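Local coordinates for protein protease LasA (Pseudomonas aeruginosa, PDB 3IT5) that is a secreted zinc metallopeptidase that cuts pentaglycine cross-links of staphylococcal cell walls, preferring to cut after Gly-Gly when Ala or Gly follows, and degrades host elastin, at residues R64-V69 / A76-H81. Residues are numbered along the deposited sequence; the frame is centred on the assembly and turned at random.
Sequences RCQVRV and ATNYYH
Arg-68 curls its side chain over the neighbouring strand and lays the edge of its guanidinium against the amide oxygen of Asn-78. The chain bends at chi2 (100°) and again at chi3, which brings Arg-68 NE onto Asn-78 OD1; the modelled 2.5 Å between these two atoms is doubtful as an exact length. Arg-68 NH2 reaches Asn-78 OD1 as well, at 3.0 Å. OD1 lies nearly in the guanidinium plane, so this is a side-on grip by two nitrogens on one atom. The other end of the Asn-78 amide is also held: Asn-78 ND2 donates to Gln-66 OE1 at 3.0 Å, approaching from above that carbonyl's plane, with the two amides almost perpendicular (81°). Bonds at both ends would fix the flip of Asn-78. Further along, Tyr-80 lies on the same face, and Cys-65, just ahead of the strand, brings SG 3.4 Å from Tyr-80 CE1, an oblique sulfur-aromatic contact; that sulfur is tied to Cys-111 by a disulfide, and the Tyr-80 hydroxyl bonds to Gly-113 O.

On the reverse face, Val-69 CG2 touches Tyr-79 CE1 at 3.7 Å, and Leu-99 of strand 98-102 packs against both side chains. Tyr-79 OH is 2.7 Å from Thr-77 OG1, a hydrogen bond between next-but-one residues of one strand, and also accepts from Ala-54 N.

Two hydrogen-bonded pairs, Val-67 with Tyr-79 and Val-69 with Thr-77, bracket the non-hydrogen-bonded pair Arg-68 with Asn-78, and the axes run at 168°, establishing antiparallel pairing. Just past Tyr-80, where strand 75-83 is interrupted, comes His-81, an inferred proton donor/acceptor whose ND1 bonds to Ala-109 O and whose side chain comes about 3 Å from that of the zinc ligand His-122. The arrangement is a beta hairpin in the antiparallel core sheet of an M23 metallopeptidase, leading into the zinc site.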
loop_
_atom_site.group_PDB
_atom_site.type_symbol
_atom_site.label_atom_id
_atom_site.label_comp_id
_atom_site.label_asym_id
_atom_site.label_seq_id
_atom_site.Cartn_x
_atom_site.Cartn_y
_atom_site.Cartn_z
ATOM N N ARG A 64 -8.224 -9.211 12.397
ATOM C CA ARG A 64 -7.029 -8.756 13.130
ATOM C C ARG A 64 -5.850 -8.382 12.218
ATOM O O ARG A 64 -4.909 -7.708 12.650
ATOM C CB ARG A 64 -6.589 -9.814 14.161
ATOM C CG ARG A 64 -6.060 -11.131 13.579
ATOM C CD ARG A 64 -5.916 -12.215 14.651
ATOM N NE ARG A 64 -4.745 -11.999 15.501
ATOM C CZ ARG A 64 -3.610 -12.690 15.426
ATOM N NH1 ARG A 64 -3.474 -13.677 14.551
ATOM N NH2 ARG A 64 -2.606 -12.398 16.242
ATOM N N CYS A 65 -5.911 -8.818 10.961
ATOM C CA CYS A 65 -4.809 -8.627 10.026
ATOM C C CYS A 65 -5.190 -7.953 8.698
ATOM O O CYS A 65 -4.388 -7.929 7.758
ATOM C CB CYS A 65 -4.112 -9.969 9.773
ATOM S SG CYS A 65 -4.884 -11.048 8.558
ATOM N N GLN A 66 -6.400 -7.395 8.626
ATOM C CA GLN A 66 -6.853 -6.730 7.397
ATOM C C GLN A 66 -7.781 -5.547 7.647
ATOM O O GLN A 66 -8.692 -5.623 8.480
ATOM C CB GLN A 66 -7.516 -7.722 6.434
ATOM C CG GLN A 66 -7.537 -7.234 4.984
ATOM C CD GLN A 66 -8.116 -8.234 3.998
ATOM O OE1 GLN A 66 -7.640 -8.339 2.865
ATOM N NE2 GLN A 66 -9.155 -8.956 4.410
ATOM N N VAL A 67 -7.538 -4.471 6.893
ATOM C CA VAL A 67 -8.248 -3.192 7.012
ATOM C C VAL A 67 -8.503 -2.625 5.615
ATOM O O VAL A 67 -7.665 -2.770 4.718
ATOM C CB VAL A 67 -7.415 -2.156 7.829
ATOM C CG1 VAL A 67 -7.981 -0.737 7.694
ATOM C CG2 VAL A 67 -7.347 -2.548 9.300
ATOM N N ARG A 68 -9.659 -1.986 5.442
ATOM C CA ARG A 68 -9.989 -1.258 4.217
ATOM C C ARG A 68 -10.382 0.181 4.576
ATOM O O ARG A 68 -11.089 0.413 5.561
ATOM C CB ARG A 68 -11.122 -1.981 3.463
ATOM C CG ARG A 68 -11.708 -1.266 2.230
ATOM C CD ARG A 68 -11.167 -1.792 0.883
ATOM N NE ARG A 68 -11.001 -3.248 0.842
ATOM C CZ ARG A 68 -11.904 -4.121 0.399
ATOM N NH1 ARG A 68 -13.084 -3.716 -0.066
ATOM N NH2 ARG A 68 -11.619 -5.417 0.415
ATOM N N VAL A 69 -9.904 1.143 3.788
ATOM C CA VAL A 69 -10.305 2.541 3.947
ATOM C C VAL A 69 -11.080 2.957 2.697
ATOM O O VAL A 69 -10.559 2.887 1.582
ATOM C CB VAL A 69 -9.089 3.474 4.214
ATOM C CG1 VAL A 69 -9.535 4.927 4.398
ATOM C CG2 VAL A 69 -8.320 3.007 5.449
ATOM N N ALA A 76 -11.076 3.166 -2.921
ATOM C CA ALA A 76 -10.753 2.532 -1.649
ATOM C C ALA A 76 -9.363 1.922 -1.663
ATOM O O ALA A 76 -8.812 1.616 -2.719
ATOM C CB ALA A 76 -11.796 1.467 -1.303
ATOM N N THR A 77 -8.803 1.736 -0.476
ATOM C CA THR A 77 -7.518 1.065 -0.356
ATOM C C THR A 77 -7.614 -0.107 0.613
ATOM O O THR A 77 -8.289 -0.026 1.640
ATOM C CB THR A 77 -6.397 2.040 0.058
ATOM O OG1 THR A 77 -6.853 2.877 1.127
ATOM C CG2 THR A 77 -5.991 2.913 -1.123
ATOM N N ASN A 78 -6.955 -1.204 0.260
ATOM C CA ASN A 78 -6.907 -2.376 1.117
ATOM C C ASN A 78 -5.527 -2.562 1.737
ATOM O O ASN A 78 -4.512 -2.240 1.121
ATOM C CB ASN A 78 -7.316 -3.624 0.337
ATOM C CG ASN A 78 -7.885 -4.703 1.230
ATOM O OD1 ASN A 78 -9.027 -4.609 1.687
ATOM N ND2 ASN A 78 -7.091 -5.738 1.489
ATOM N N TYR A 79 -5.507 -3.086 2.960
ATOM C CA TYR A 79 -4.287 -3.243 3.739
ATOM C C TYR A 79 -4.289 -4.638 4.354
ATOM O O TYR A 79 -5.100 -4.934 5.233
ATOM C CB TYR A 79 -4.207 -2.174 4.839
ATOM C CG TYR A 79 -4.375 -0.760 4.329
ATOM C CD1 TYR A 79 -5.648 -0.242 4.045
ATOM C CD2 TYR A 79 -3.271 0.058 4.122
ATOM C CE1 TYR A 79 -5.804 1.041 3.563
ATOM C CE2 TYR A 79 -3.422 1.351 3.649
ATOM C CZ TYR A 79 -4.686 1.835 3.368
ATOM O OH TYR A 79 -4.832 3.121 2.900
ATOM N N TYR A 80 -3.395 -5.498 3.872
ATOM C CA TYR A 80 -3.316 -6.867 4.365
ATOM C C TYR A 80 -1.944 -7.111 4.979
ATOM O O TYR A 80 -1.022 -6.308 4.800
ATOM C CB TYR A 80 -3.643 -7.874 3.244
ATOM C CG TYR A 80 -3.836 -9.306 3.716
ATOM C CD1 TYR A 80 -4.743 -9.614 4.734
ATOM C CD2 TYR A 80 -3.124 -10.352 3.135
ATOM C CE1 TYR A 80 -4.922 -10.930 5.165
ATOM C CE2 TYR A 80 -3.298 -11.676 3.561
ATOM C CZ TYR A 80 -4.190 -11.952 4.572
ATOM O OH TYR A 80 -4.358 -13.249 4.989
ATOM N N HIS A 81 -1.821 -8.219 5.709
ATOM C CA HIS A 81 -0.652 -8.504 6.546
ATOM C C HIS A 81 -0.507 -7.443 7.645
ATOM O O HIS A 81 0.593 -6.981 7.935
ATOM C CB HIS A 81 0.638 -8.605 5.725
ATOM C CG HIS A 81 0.562 -9.553 4.569
ATOM N ND1 HIS A 81 0.123 -10.855 4.692
ATOM C CD2 HIS A 81 0.920 -9.397 3.271
ATOM C CE1 HIS A 81 0.189 -11.452 3.515
ATOM N NE2 HIS A 81 0.672 -10.590 2.636
#